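Local atomic coordinates of hyperpolarization-activated (Ih) channel (Strongylocentrotus purpuratus, PDB entry 2PTM), a protein that probably works as a hyperpolarization-activated, voltage-gated cation channel of the HCN type, whose C-terminal region, represented here, binds cyclic AMP. Residues L94-Q100 and Y162-L168; G109-M115 and L147-R153; G121-M127 and A155-T161. All coordinates share one frame; numbering follows the deposited sequence.

Contact 1: residues L94-Q100 and Y162-L168; sequences LEFEVFQ and YCTLFSL
The ring of Phe166 takes Phe96 over one face: CD1 of Phe96 sits 3.6 Å from CZ of Phe166, displaced toward the rim, with the two ring planes 52° apart, an oblique aromatic pair. Swinging CG opposite its own backbone N (chi1 -176°) puts the Phe96 ring where CD1 meets Phe166 and CE1 reaches CB of Thr164. Tyr162 is covered on one face by CA and CB of Gln100 and met at its edge by CG1 of Val98; its closest neighbour is CG of Gln100, 3.3 Å from CE2 of Tyr162. The Tyr162 ring also stacks with that of Tyr40. The Gln100 side chain runs alongside the phenol, and its NE2 donates to OH of Tyr162 (3.1 Å) almost in the amide plane and nearly straight; the same NE2 also serves Lys33 O. On the other side of the sheet, CD1 of Leu165 touches CD2 of Phe99 at 3.6 Å.

These side chains ride on an antiparallel pair, strands 95-99 and 163-168, in the β-roll of the cyclic nucleotide-binding domain. Glu95-Ser167, Glu97-Leu165 and Phe99-Cys163 are hydrogen-bonded pairs, each closed by two N-H...O bonds, whereas Phe96-Phe166 and Val98-Thr164 are non-hydrogen-bonded. Phe96, Val98, Thr164 and Phe166 share one face; of these, Phe96 and Val98 touch helix 28-42.

On the opposite face OG of Ser167 donates to OE2 of Glu97 (2.6 Å), approaching on the anti side of the carboxylate and 24° out of its plane. OG is set between the backbone N and carbonyl carbon, which aims it at this oxygen. Arg114 forms a salt bridge to the same OE2, so hydroxyl and guanidinium together hold the carboxylate and would probably favour its ionised form.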
loop_
_atom_site.group_PDB
_atom_site.type_symbol
_atom_site.label_atom_id
_atom_site.label_comp_id
_atom_site.label_asym_id
_atom_site.label_seq_id
_atom_site.Cartn_x
_atom_site.Cartn_y
_atom_site.Cartn_z
ATOM N N LEU A 94 6.734 -17.032 4.116
ATOM C CA LEU A 94 6.799 -17.703 2.814
ATOM C C LEU A 94 5.605 -17.343 1.922
ATOM O O LEU A 94 4.501 -17.144 2.415
ATOM C CB LEU A 94 6.874 -19.220 3.000
ATOM C CG LEU A 94 8.138 -19.789 3.645
ATOM C CD1 LEU A 94 7.996 -21.298 3.812
ATOM C CD2 LEU A 94 9.365 -19.455 2.808
ATOM N N GLU A 95 5.829 -17.253 0.613
ATOM C CA GLU A 95 4.744 -17.031 -0.344
ATOM C C GLU A 95 4.600 -18.236 -1.265
ATOM O O GLU A 95 5.569 -18.675 -1.868
ATOM C CB GLU A 95 5.012 -15.782 -1.185
ATOM C CG GLU A 95 4.843 -14.483 -0.414
ATOM C CD GLU A 95 3.389 -14.188 -0.087
ATOM O OE1 GLU A 95 2.507 -14.637 -0.846
ATOM O OE2 GLU A 95 3.130 -13.508 0.927
ATOM N N PHE A 96 3.390 -18.769 -1.376
ATOM C CA PHE A 96 3.153 -19.930 -2.238
ATOM C C PHE A 96 3.230 -19.535 -3.710
ATOM O O PHE A 96 2.652 -18.528 -4.122
ATOM C CB PHE A 96 1.778 -20.513 -1.931
ATOM C CG PHE A 96 1.459 -21.759 -2.697
ATOM C CD1 PHE A 96 2.218 -22.903 -2.532
ATOM C CD2 PHE A 96 0.388 -21.793 -3.573
ATOM C CE1 PHE A 96 1.915 -24.061 -3.225
ATOM C CE2 PHE A 96 0.075 -22.956 -4.268
ATOM C CZ PHE A 96 0.846 -24.087 -4.099
ATOM N N GLU A 97 3.950 -20.315 -4.504
ATOM C CA GLU A 97 4.057 -20.048 -5.938
ATOM C C GLU A 97 3.954 -21.372 -6.658
ATOM O O GLU A 97 4.395 -22.393 -6.137
ATOM C CB GLU A 97 5.396 -19.370 -6.290
ATOM C CG GLU A 97 5.545 -17.939 -5.731
ATOM C CD GLU A 97 6.763 -17.211 -6.268
ATOM O OE1 GLU A 97 7.093 -17.382 -7.460
ATOM O OE2 GLU A 97 7.391 -16.459 -5.497
ATOM N N VAL A 98 3.368 -21.360 -7.848
ATOM C CA VAL A 98 3.313 -22.561 -8.670
ATOM C C VAL A 98 3.915 -22.218 -10.015
ATOM O O VAL A 98 3.639 -21.139 -10.556
ATOM C CB VAL A 98 1.851 -23.053 -8.875
ATOM C CG1 VAL A 98 1.778 -24.044 -10.030
ATOM C CG2 VAL A 98 1.305 -23.680 -7.597
ATOM N N PHE A 99 4.748 -23.123 -10.538
ATOM C CA PHE A 99 5.305 -23.006 -11.881
ATOM C C PHE A 99 5.022 -24.285 -12.688
ATOM O O PHE A 99 4.711 -25.343 -12.124
ATOM C CB PHE A 99 6.823 -22.727 -11.840
ATOM C CG PHE A 99 7.186 -21.329 -11.386
ATOM C CD1 PHE A 99 7.428 -20.315 -12.318
ATOM C CD2 PHE A 99 7.307 -21.033 -10.036
ATOM C CE1 PHE A 99 7.760 -19.034 -11.917
ATOM C CE2 PHE A 99 7.644 -19.747 -9.614
ATOM C CZ PHE A 99 7.874 -18.740 -10.562
ATOM N N GLN A 100 5.140 -24.168 -14.007
ATOM C CA GLN A 100 4.781 -25.228 -14.944
ATOM C C GLN A 100 6.007 -25.790 -15.648
ATOM O O GLN A 100 7.050 -25.147 -15.682
ATOM C CB GLN A 100 3.787 -24.682 -15.976
ATOM C CG GLN A 100 2.385 -24.476 -15.385
ATOM C CD GLN A 100 1.483 -23.647 -16.259
ATOM O OE1 GLN A 100 1.728 -22.461 -16.460
ATOM N NE2 GLN A 100 0.410 -24.262 -16.773
ATOM N N TYR A 162 5.485 -29.831 -12.998
ATOM C CA TYR A 162 4.802 -28.792 -12.237
ATOM C C TYR A 162 5.549 -28.669 -10.915
ATOM O O TYR A 162 5.938 -29.684 -10.330
ATOM C CB TYR A 162 3.335 -29.170 -11.984
ATOM C CG TYR A 162 2.408 -28.666 -13.059
ATOM C CD1 TYR A 162 2.248 -29.367 -14.245
ATOM C CD2 TYR A 162 1.708 -27.471 -12.895
ATOM C CE1 TYR A 162 1.406 -28.900 -15.240
ATOM C CE2 TYR A 162 0.877 -26.992 -13.876
ATOM C CZ TYR A 162 0.728 -27.710 -15.052
ATOM O OH TYR A 162 -0.102 -27.240 -16.035
ATOM N N CYS A 163 5.750 -27.443 -10.439
ATOM C CA CYS A 163 6.463 -27.227 -9.183
ATOM C C CYS A 163 5.652 -26.352 -8.263
ATOM O O CYS A 163 5.118 -25.329 -8.683
ATOM C CB CYS A 163 7.832 -26.574 -9.420
ATOM S SG CYS A 163 9.000 -27.675 -10.260
ATOM N N THR A 164 5.556 -26.768 -7.011
ATOM C CA THR A 164 4.964 -25.926 -5.994
ATOM C C THR A 164 6.106 -25.480 -5.094
ATOM O O THR A 164 6.822 -26.303 -4.522
ATOM C CB THR A 164 3.885 -26.677 -5.214
ATOM O OG1 THR A 164 4.446 -27.877 -4.677
ATOM C CG2 THR A 164 2.749 -27.061 -6.142
ATOM N N LEU A 165 6.282 -24.170 -5.009
ATOM C CA LEU A 165 7.410 -23.567 -4.310
ATOM C C LEU A 165 6.895 -22.618 -3.239
ATOM O O LEU A 165 5.743 -22.158 -3.301
ATOM C CB LEU A 165 8.267 -22.758 -5.296
ATOM C CG LEU A 165 8.686 -23.467 -6.584
ATOM C CD1 LEU A 165 9.450 -22.518 -7.500
ATOM C CD2 LEU A 165 9.533 -24.682 -6.229
ATOM N N PHE A 166 7.743 -22.322 -2.260
ATOM C CA PHE A 166 7.466 -21.248 -1.317
ATOM C C PHE A 166 8.633 -20.294 -1.371
ATOM O O PHE A 166 9.779 -20.704 -1.145
ATOM C CB PHE A 166 7.296 -21.803 0.093
ATOM C CG PHE A 166 6.000 -22.535 0.289
ATOM C CD1 PHE A 166 4.869 -21.860 0.720
ATOM C CD2 PHE A 166 5.905 -23.886 0.008
ATOM C CE1 PHE A 166 3.669 -22.531 0.902
ATOM C CE2 PHE A 166 4.706 -24.566 0.178
ATOM C CZ PHE A 166 3.586 -23.888 0.618
ATOM N N SER A 167 8.367 -19.032 -1.699
ATOM C CA SER A 167 9.461 -18.076 -1.843
ATOM C C SER A 167 9.626 -17.220 -0.594
ATOM O O SER A 167 8.675 -17.032 0.166
ATOM C CB SER A 167 9.243 -17.188 -3.071
ATOM O OG SER A 167 8.035 -16.451 -2.956
ATOM N N LEU A 168 10.847 -16.725 -0.383
ATOM C CA LEU A 168 11.145 -15.776 0.680
ATOM C C LEU A 168 11.833 -14.580 0.027
ATOM O O LEU A 168 12.878 -14.739 -0.600
ATOM C CB LEU A 168 12.102 -16.417 1.690
ATOM C CG LEU A 168 12.330 -15.718 3.026
ATOM C CD1 LEU A 168 11.051 -15.735 3.859
ATOM C CD2 LEU A 168 13.468 -16.438 3.758
#

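Contact 2: residues G109-M115 and L147-R153; sequences GTFGDRM and LLTRERR. With CMP (adenosine-3',5'-cyclic-monophosphate), chain C.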
loop_
_atom_site.group_PDB
_atom_site.type_symbol
_atom_site.label_atom_id
_atom_site.label_comp_id
_atom_site.label_asym_id
_atom_site.label_seq_id
_atom_site.Cartn_x
_atom_site.Cartn_y
_atom_site.Cartn_z
ATOM N N GLY A 109 22.428 -14.548 -14.508
ATOM C CA GLY A 109 22.915 -13.224 -14.858
ATOM C C GLY A 109 21.996 -12.062 -14.523
ATOM O O GLY A 109 22.355 -10.907 -14.732
ATOM N N THR A 110 20.811 -12.356 -14.004
ATOM C CA THR A 110 19.871 -11.305 -13.627
ATOM C C THR A 110 20.010 -11.008 -12.137
ATOM O O THR A 110 20.702 -11.735 -11.417
ATOM C CB THR A 110 18.415 -11.733 -13.908
ATOM O OG1 THR A 110 18.101 -12.885 -13.119
ATOM C CG2 THR A 110 18.214 -12.072 -15.387
ATOM N N PHE A 111 19.354 -9.951 -11.672
ATOM C CA PHE A 111 19.250 -9.686 -10.237
ATOM C C PHE A 111 18.160 -10.567 -9.641
ATOM O O PHE A 111 17.192 -10.908 -10.323
ATOM C CB PHE A 111 18.894 -8.222 -9.965
ATOM C CG PHE A 111 19.983 -7.252 -10.314
ATOM C CD1 PHE A 111 21.309 -7.660 -10.357
ATOM C CD2 PHE A 111 19.684 -5.918 -10.573
ATOM C CE1 PHE A 111 22.310 -6.765 -10.672
ATOM C CE2 PHE A 111 20.689 -5.014 -10.886
ATOM C CZ PHE A 111 22.001 -5.441 -10.934
ATOM N N GLY A 112 18.300 -10.918 -8.368
ATOM C CA GLY A 112 17.315 -11.758 -7.706
ATOM C C GLY A 112 16.560 -11.007 -6.629
ATOM O O GLY A 112 17.134 -10.190 -5.910
ATOM N N ASP A 113 15.266 -11.274 -6.519
ATOM C CA ASP A 113 14.440 -10.597 -5.520
ATOM C C ASP A 113 13.926 -11.541 -4.431
ATOM O O ASP A 113 13.297 -11.103 -3.474
ATOM C CB ASP A 113 13.273 -9.835 -6.179
ATOM C CG ASP A 113 12.300 -10.748 -6.917
ATOM O OD1 ASP A 113 12.570 -11.959 -7.058
ATOM O OD2 ASP A 113 11.246 -10.246 -7.361
ATOM N N ARG A 114 14.196 -12.834 -4.577
ATOM C CA ARG A 114 13.702 -13.816 -3.618
ATOM C C ARG A 114 14.387 -15.171 -3.825
ATOM O O ARG A 114 15.013 -15.401 -4.859
ATOM C CB ARG A 114 12.173 -13.968 -3.749
ATOM C CG ARG A 114 11.674 -14.551 -5.087
ATOM C CD ARG A 114 10.209 -14.180 -5.324
ATOM N NE ARG A 114 9.564 -14.965 -6.378
ATOM C CZ ARG A 114 9.681 -14.714 -7.679
ATOM N NH1 ARG A 114 10.439 -13.704 -8.094
ATOM N NH2 ARG A 114 9.047 -15.475 -8.566
ATOM N N MET A 115 14.270 -16.055 -2.835
ATOM C CA MET A 115 14.737 -17.434 -2.971
ATOM C C MET A 115 13.535 -18.360 -2.851
ATOM O O MET A 115 12.435 -17.903 -2.526
ATOM C CB MET A 115 15.769 -17.789 -1.902
ATOM C CG MET A 115 15.188 -17.849 -0.495
ATOM S SD MET A 115 16.329 -18.665 0.617
ATOM C CE MET A 115 16.372 -20.306 -0.082
ATOM N N LEU A 147 21.072 -13.739 -3.093
ATOM C CA LEU A 147 20.645 -12.997 -1.901
ATOM C C LEU A 147 21.780 -12.838 -0.895
ATOM O O LEU A 147 21.803 -11.885 -0.117
ATOM C CB LEU A 147 19.462 -13.690 -1.220
ATOM C CG LEU A 147 18.207 -13.916 -2.064
ATOM C CD1 LEU A 147 17.053 -14.298 -1.168
ATOM C CD2 LEU A 147 17.876 -12.662 -2.832
ATOM N N LEU A 148 22.702 -13.790 -0.893
ATOM C CA LEU A 148 23.842 -13.744 0.017
ATOM C C LEU A 148 24.932 -12.802 -0.488
ATOM O O LEU A 148 25.554 -12.084 0.296
ATOM C CB LEU A 148 24.411 -15.151 0.243
ATOM C CG LEU A 148 23.517 -16.139 0.995
ATOM C CD1 LEU A 148 24.050 -17.572 0.883
ATOM C CD2 LEU A 148 23.376 -15.721 2.451
ATOM N N THR A 149 25.155 -12.796 -1.799
ATOM C CA THR A 149 26.217 -11.987 -2.390
ATOM C C THR A 149 25.728 -10.604 -2.797
ATOM O O THR A 149 26.523 -9.685 -2.982
ATOM C CB THR A 149 26.777 -12.645 -3.654
ATOM O OG1 THR A 149 25.767 -12.644 -4.669
ATOM C CG2 THR A 149 27.214 -14.069 -3.372
ATOM N N ARG A 150 24.417 -10.467 -2.950
ATOM C CA ARG A 150 23.821 -9.250 -3.494
ATOM C C ARG A 150 24.386 -8.942 -4.881
ATOM O O ARG A 150 24.436 -7.783 -5.304
ATOM C CB ARG A 150 24.031 -8.074 -2.538
ATOM C CG ARG A 150 23.531 -8.345 -1.129
ATOM C CD ARG A 150 24.134 -7.380 -0.120
ATOM N NE ARG A 150 23.821 -7.777 1.250
ATOM C CZ ARG A 150 24.554 -8.623 1.970
ATOM N NH1 ARG A 150 25.651 -9.160 1.451
ATOM N NH2 ARG A 150 24.191 -8.931 3.209
ATOM N N GLU A 151 24.824 -9.989 -5.573
ATOM C CA GLU A 151 25.308 -9.889 -6.943
ATOM C C GLU A 151 24.231 -10.367 -7.914
ATOM O O GLU A 151 23.097 -9.894 -7.869
ATOM C CB GLU A 151 26.581 -10.720 -7.126
ATOM C CG GLU A 151 27.765 -10.241 -6.298
ATOM C CD GLU A 151 28.357 -8.954 -6.821
ATOM O OE1 GLU A 151 27.914 -8.489 -7.895
ATOM O OE2 GLU A 151 29.268 -8.408 -6.163
ATOM N N ARG A 152 24.584 -11.300 -8.791
ATOM C CA ARG A 152 23.630 -11.797 -9.780
ATOM C C ARG A 152 23.417 -13.297 -9.661
ATOM O O ARG A 152 24.219 -13.987 -9.050
ATOM C CB ARG A 152 24.100 -11.451 -11.192
ATOM C CG ARG A 152 24.305 -9.959 -11.414
ATOM C CD ARG A 152 24.927 -9.681 -12.766
ATOM N NE ARG A 152 25.068 -8.246 -13.010
ATOM C CZ ARG A 152 24.185 -7.520 -13.689
ATOM N NH1 ARG A 152 23.108 -8.100 -14.199
ATOM N NH2 ARG A 152 24.379 -6.220 -13.875
ATOM N N ARG A 153 22.327 -13.788 -10.253
ATOM C CA ARG A 153 22.054 -15.224 -10.330
ATOM C C ARG A 153 23.212 -15.952 -11.015
ATOM O O ARG A 153 23.679 -15.510 -12.059
ATOM C CB ARG A 153 20.770 -15.471 -11.118
ATOM C CG ARG A 153 19.512 -14.785 -10.555
ATOM C CD ARG A 153 19.133 -15.305 -9.182
ATOM N NE ARG A 153 17.744 -14.999 -8.850
ATOM C CZ ARG A 153 17.176 -15.260 -7.677
ATOM N NH1 ARG A 153 17.881 -15.829 -6.709
ATOM N NH2 ARG A 153 15.893 -14.957 -7.475
HETATM P P CMP C . 21.182 -18.050 -7.348
HETATM O O1P CMP C . 22.556 -17.697 -8.000
HETATM O O2P CMP C . 20.551 -17.039 -6.515
HETATM O "O5'" CMP C . 20.361 -18.575 -8.627
HETATM C "C5'" CMP C . 20.445 -19.862 -9.192
HETATM C "C4'" CMP C . 20.464 -20.968 -8.145
HETATM O "O4'" CMP C . 20.922 -22.242 -8.585
HETATM C "C3'" CMP C . 21.529 -20.607 -7.137
HETATM O "O3'" CMP C . 21.497 -19.384 -6.484
HETATM C "C2'" CMP C . 21.695 -21.840 -6.247
HETATM O "O2'" CMP C . 20.559 -21.954 -5.403
HETATM C "C1'" CMP C . 21.457 -22.896 -7.380
HETATM N N9 CMP C . 22.672 -23.563 -7.751
HETATM C C8 CMP C . 23.769 -23.076 -8.504
HETATM N N7 CMP C . 24.719 -24.007 -8.696
HETATM C C5 CMP C . 24.253 -25.147 -8.032
HETATM C C6 CMP C . 24.765 -26.461 -7.825
HETATM N N6 CMP C . 25.972 -26.833 -8.360
HETATM N N1 CMP C . 24.031 -27.348 -7.087
HETATM C C2 CMP C . 22.835 -26.956 -6.592
HETATM N N3 CMP C . 22.217 -25.761 -6.707
HETATM C C4 CMP C . 22.950 -24.892 -7.443
HETATM O O HOH W 1 16.170 -13.656 -10.686
HETATM O O HOH W 2 20.606 -9.343 -7.061
HETATM O O HOH W 3 13.969 -13.492 -8.897
#
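The phosphate end of the cyclic AMP pocket is bounded by this contact, in which Arg153 reaches between the nucleotide and the backbone of 109-115. Its NH1 donates to O2P of the phosphate at 2.9 Å, while NH2 donates to Arg114 O (2.8 Å, 168°) in both the guanidinium and the carbonyl plane. The CA of Gly112 lies over one face of this guanidinium, 3.5 Å from CZ, and a CB there would clash. One water joins NE to Phe111 O, another NH2 to OD1 of Asp113, fixing the group's rotation from several sides. A bend at chi2 (-64°) turns the arginine chain toward the phosphate.

Segment 147-153 leaves the short helix 145-149 of the phosphate-binding cassette, which grips the cyclic phosphate in this family; Gly143, Glu144, Cys146 and Val154 also hydrogen-bond to the ligand. Backbone bonds Arg153 N to Thr110 O and Gly109 N to Arg153 O tie its end to the loop.

Farther out, Arg152 lays its guanidinium against Phe111, CE1 standing over the centre of one face, 3.6 Å from CZ of Arg152. At its edge NH1 donates to Gly109 O (3.0 Å) and also to Glu179 O of a neighbouring subunit. Replacing Arg152 by an alanine is likely to leave both carbonyls without this donor and remove the flat group against Phe111. Deeper in, CD1 of Leu147 packs on CB of Met115 (3.8 Å).

Contact 3: residues G121-M127 and A155-T161; sequences GIVDIIM and ASVKCET. With CMP (adenosine-3',5'-cyclic-monophosphate), chain C.
Val123, Ile125 and Val157 form the apolar centre, on the sheet face turned to the nucleotide. CG1 of Val157 nestles against CB and CG2 of Val123, 3.6 Å from the former. Its other branch, CG2, meets CD1 of Ile125 at 3.8 Å, the two side chains lying side by side and pointing the same way. With CG1 opposite the backbone N (chi1 -179°), Val157 sends one methyl to each neighbour. Ile125 presents CG2 both to CB of Ala155 (3.7 Å) and to N9 of cyclic AMP (3.7 Å), while CG2 of Val157 approaches the ribose O4', so Ile125 and Val157 line the pocket beside the base and sugar.

The frame is the antiparallel pairing of strands 123-126 and 156-159, the inner two of a four-stranded sheet in the cupin-like β-roll, between strands 104-106 and 132-136. Asp124-Lys158 and Ile126-Ser156 are its hydrogen-bonded pairs, Val123-Cys159 and Ile125-Val157 the non-hydrogen-bonded ones. On the reverse face CD1 of Ile126 rests on CB of Lys158, 3.9 Å away.

Toward the end of the pair, Glu160 N donates to Ile122 O (2.8 Å), and OG1 of Thr161 accepts from Ile122 N. Here OE1 of Glu160 comes within 2.8 Å of OD2 of Asp124, their carboxylate planes 66° apart; so close an approach of two acceptors suggests that one of them may carry a proton. OD1 of Asp124 is hydrogen-bonded to OG of Ser135.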
loop_
_atom_site.group_PDB
_atom_site.type_symbol
_atom_site.label_atom_id
_atom_site.label_comp_id
_atom_site.label_asym_id
_atom_site.label_seq_id
_atom_site.Cartn_x
_atom_site.Cartn_y
_atom_site.Cartn_z
ATOM N N GLY A 121 8.234 -31.058 -6.739
ATOM C CA GLY A 121 8.615 -30.839 -8.114
ATOM C C GLY A 121 10.093 -31.094 -8.332
ATOM O O GLY A 121 10.852 -31.334 -7.393
ATOM N N ILE A 122 10.495 -31.033 -9.589
ATOM C CA ILE A 122 11.891 -31.236 -9.962
ATOM C C ILE A 122 12.327 -30.070 -10.834
ATOM O O ILE A 122 11.630 -29.710 -11.779
ATOM C CB ILE A 122 12.056 -32.530 -10.765
ATOM C CG1 ILE A 122 11.643 -33.732 -9.910
ATOM C CG2 ILE A 122 13.483 -32.657 -11.255
ATOM C CD1 ILE A 122 11.597 -35.033 -10.669
ATOM N N VAL A 123 13.467 -29.467 -10.504
ATOM C CA VAL A 123 14.040 -28.409 -11.328
ATOM C C VAL A 123 15.458 -28.780 -11.751
ATOM O O VAL A 123 16.131 -29.560 -11.070
ATOM C CB VAL A 123 14.046 -27.038 -10.595
ATOM C CG1 VAL A 123 12.641 -26.662 -10.179
ATOM C CG2 VAL A 123 14.956 -27.081 -9.380
ATOM N N ASP A 124 15.888 -28.244 -12.892
ATOM C CA ASP A 124 17.258 -28.407 -13.366
ATOM C C ASP A 124 18.034 -27.131 -13.103
ATOM O O ASP A 124 17.512 -26.036 -13.320
ATOM C CB ASP A 124 17.278 -28.673 -14.873
ATOM C CG ASP A 124 16.786 -30.059 -15.233
ATOM O OD1 ASP A 124 16.873 -30.982 -14.393
ATOM O OD2 ASP A 124 16.323 -30.225 -16.375
ATOM N N ILE A 125 19.273 -27.274 -12.631
ATOM C CA ILE A 125 20.187 -26.148 -12.478
ATOM C C ILE A 125 21.066 -26.093 -13.729
ATOM O O ILE A 125 21.835 -27.012 -13.985
ATOM C CB ILE A 125 21.084 -26.322 -11.224
ATOM C CG1 ILE A 125 20.227 -26.586 -9.972
ATOM C CG2 ILE A 125 22.007 -25.119 -11.038
ATOM C CD1 ILE A 125 19.180 -25.540 -9.703
ATOM N N ILE A 126 20.944 -25.023 -14.509
ATOM C CA ILE A 126 21.595 -24.943 -15.813
ATOM C C ILE A 126 22.661 -23.851 -15.834
ATOM O O ILE A 126 22.352 -22.676 -15.648
ATOM C CB ILE A 126 20.554 -24.657 -16.926
ATOM C CG1 ILE A 126 19.384 -25.647 -16.822
ATOM C CG2 ILE A 126 21.218 -24.672 -18.308
ATOM C CD1 ILE A 126 18.293 -25.438 -17.852
ATOM N N MET A 127 23.911 -24.238 -16.060
ATOM C CA MET A 127 25.012 -23.280 -16.074
ATOM C C MET A 127 24.954 -22.398 -17.314
ATOM O O MET A 127 24.210 -22.685 -18.252
ATOM C CB MET A 127 26.361 -24.004 -15.993
ATOM C CG MET A 127 26.508 -24.878 -14.761
ATOM S SD MET A 127 25.895 -24.062 -13.269
ATOM C CE MET A 127 26.961 -22.613 -13.195
ATOM N N ALA A 155 23.230 -19.213 -12.049
ATOM C CA ALA A 155 22.781 -20.329 -12.866
ATOM C C ALA A 155 21.331 -20.059 -13.202
ATOM O O ALA A 155 20.705 -19.221 -12.561
ATOM C CB ALA A 155 22.903 -21.639 -12.085
ATOM N N SER A 156 20.792 -20.745 -14.204
ATOM C CA SER A 156 19.349 -20.691 -14.429
ATOM C C SER A 156 18.686 -21.877 -13.739
ATOM O O SER A 156 19.337 -22.889 -13.463
ATOM C CB SER A 156 19.028 -20.699 -15.926
ATOM O OG SER A 156 19.668 -19.622 -16.591
ATOM N N VAL A 157 17.394 -21.752 -13.437
ATOM C CA VAL A 157 16.660 -22.854 -12.833
ATOM C C VAL A 157 15.394 -23.064 -13.644
ATOM O O VAL A 157 14.583 -22.145 -13.779
ATOM C CB VAL A 157 16.296 -22.548 -11.372
ATOM C CG1 VAL A 157 15.533 -23.727 -10.738
ATOM C CG2 VAL A 157 17.572 -22.211 -10.568
ATOM N N LYS A 158 15.238 -24.270 -14.185
ATOM C CA LYS A 158 14.142 -24.572 -15.101
ATOM C C LYS A 158 13.331 -25.736 -14.568
ATOM O O LYS A 158 13.889 -26.766 -14.215
ATOM C CB LYS A 158 14.696 -24.930 -16.484
ATOM C CG LYS A 158 13.653 -25.137 -17.587
ATOM C CD LYS A 158 14.360 -25.440 -18.911
ATOM C CE LYS A 158 13.378 -25.457 -20.095
ATOM N NZ LYS A 158 14.036 -25.938 -21.341
ATOM N N CYS A 159 12.011 -25.578 -14.526
ATOM C CA CYS A 159 11.137 -26.642 -14.044
ATOM C C CYS A 159 11.047 -27.821 -15.014
ATOM O O CYS A 159 10.818 -27.636 -16.211
ATOM C CB CYS A 159 9.732 -26.103 -13.822
ATOM S SG CYS A 159 9.646 -24.855 -12.553
ATOM N N GLU A 160 11.195 -29.034 -14.488
ATOM C CA GLU A 160 10.979 -30.235 -15.284
ATOM C C GLU A 160 9.510 -30.641 -15.188
ATOM O O GLU A 160 8.933 -31.093 -16.161
ATOM C CB GLU A 160 11.882 -31.391 -14.818
ATOM C CG GLU A 160 13.350 -31.248 -15.177
ATOM C CD GLU A 160 13.649 -31.704 -16.594
ATOM O OE1 GLU A 160 14.618 -32.466 -16.776
ATOM O OE2 GLU A 160 12.902 -31.314 -17.523
ATOM N N THR A 161 8.913 -30.458 -14.010
ATOM C CA THR A 161 7.549 -30.897 -13.743
ATOM C C THR A 161 6.762 -29.667 -13.326
ATOM O O THR A 161 7.308 -28.570 -13.310
ATOM C CB THR A 161 7.520 -31.886 -12.570
ATOM O OG1 THR A 161 7.984 -31.226 -11.385
ATOM C CG2 THR A 161 8.418 -33.099 -12.840
HETATM P P CMP C . 21.182 -18.050 -7.348
HETATM O O1P CMP C . 22.556 -17.697 -8.000
HETATM O O2P CMP C . 20.551 -17.039 -6.515
HETATM O "O5'" CMP C . 20.361 -18.575 -8.627
HETATM C "C5'" CMP C . 20.445 -19.862 -9.192
HETATM C "C4'" CMP C . 20.464 -20.968 -8.145
HETATM O "O4'" CMP C . 20.922 -22.242 -8.585
HETATM C "C3'" CMP C . 21.529 -20.607 -7.137
HETATM O "O3'" CMP C . 21.497 -19.384 -6.484
HETATM C "C2'" CMP C . 21.695 -21.840 -6.247
HETATM O "O2'" CMP C . 20.559 -21.954 -5.403
HETATM C "C1'" CMP C . 21.457 -22.896 -7.380
HETATM N N9 CMP C . 22.672 -23.563 -7.751
HETATM C C8 CMP C . 23.769 -23.076 -8.504
HETATM N N7 CMP C . 24.719 -24.007 -8.696
HETATM C C5 CMP C . 24.253 -25.147 -8.032
HETATM C C6 CMP C . 24.765 -26.461 -7.825
HETATM N N6 CMP C . 25.972 -26.833 -8.360
HETATM N N1 CMP C . 24.031 -27.348 -7.087
HETATM C C2 CMP C . 22.835 -26.956 -6.592
HETATM N N3 CMP C . 22.217 -25.761 -6.707
HETATM C C4 CMP C . 22.950 -24.892 -7.443
HETATM O O HOH W 4 13.932 -28.478 -16.728
HETATM O O HOH W 5 22.211 -20.421 -17.367
#

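All three contacts belong to one cyclic nucleotide-binding domain, but to different parts of it. Contacts 1 and 3 are antiparallel strand pairs in its two sheets, whose facing sides meet where Phe99 and Cys163 touch Cys159 and Val123. Contact 1 is the most central, though partly buried, and contains no ligand residue; contacts 2 and 3 lie farther out, also partly buried. Contact 3, buried on its nucleotide-facing side, lines the base and sugar with aliphatic branches. Contact 2 joins loop to helix end through guanidinium groups and water, and grips the phosphate. Arg114 links contacts 1 and 2 by its salt bridge to Glu97, and both touch a neighbouring subunit, whereas contact 3 touches no other chain.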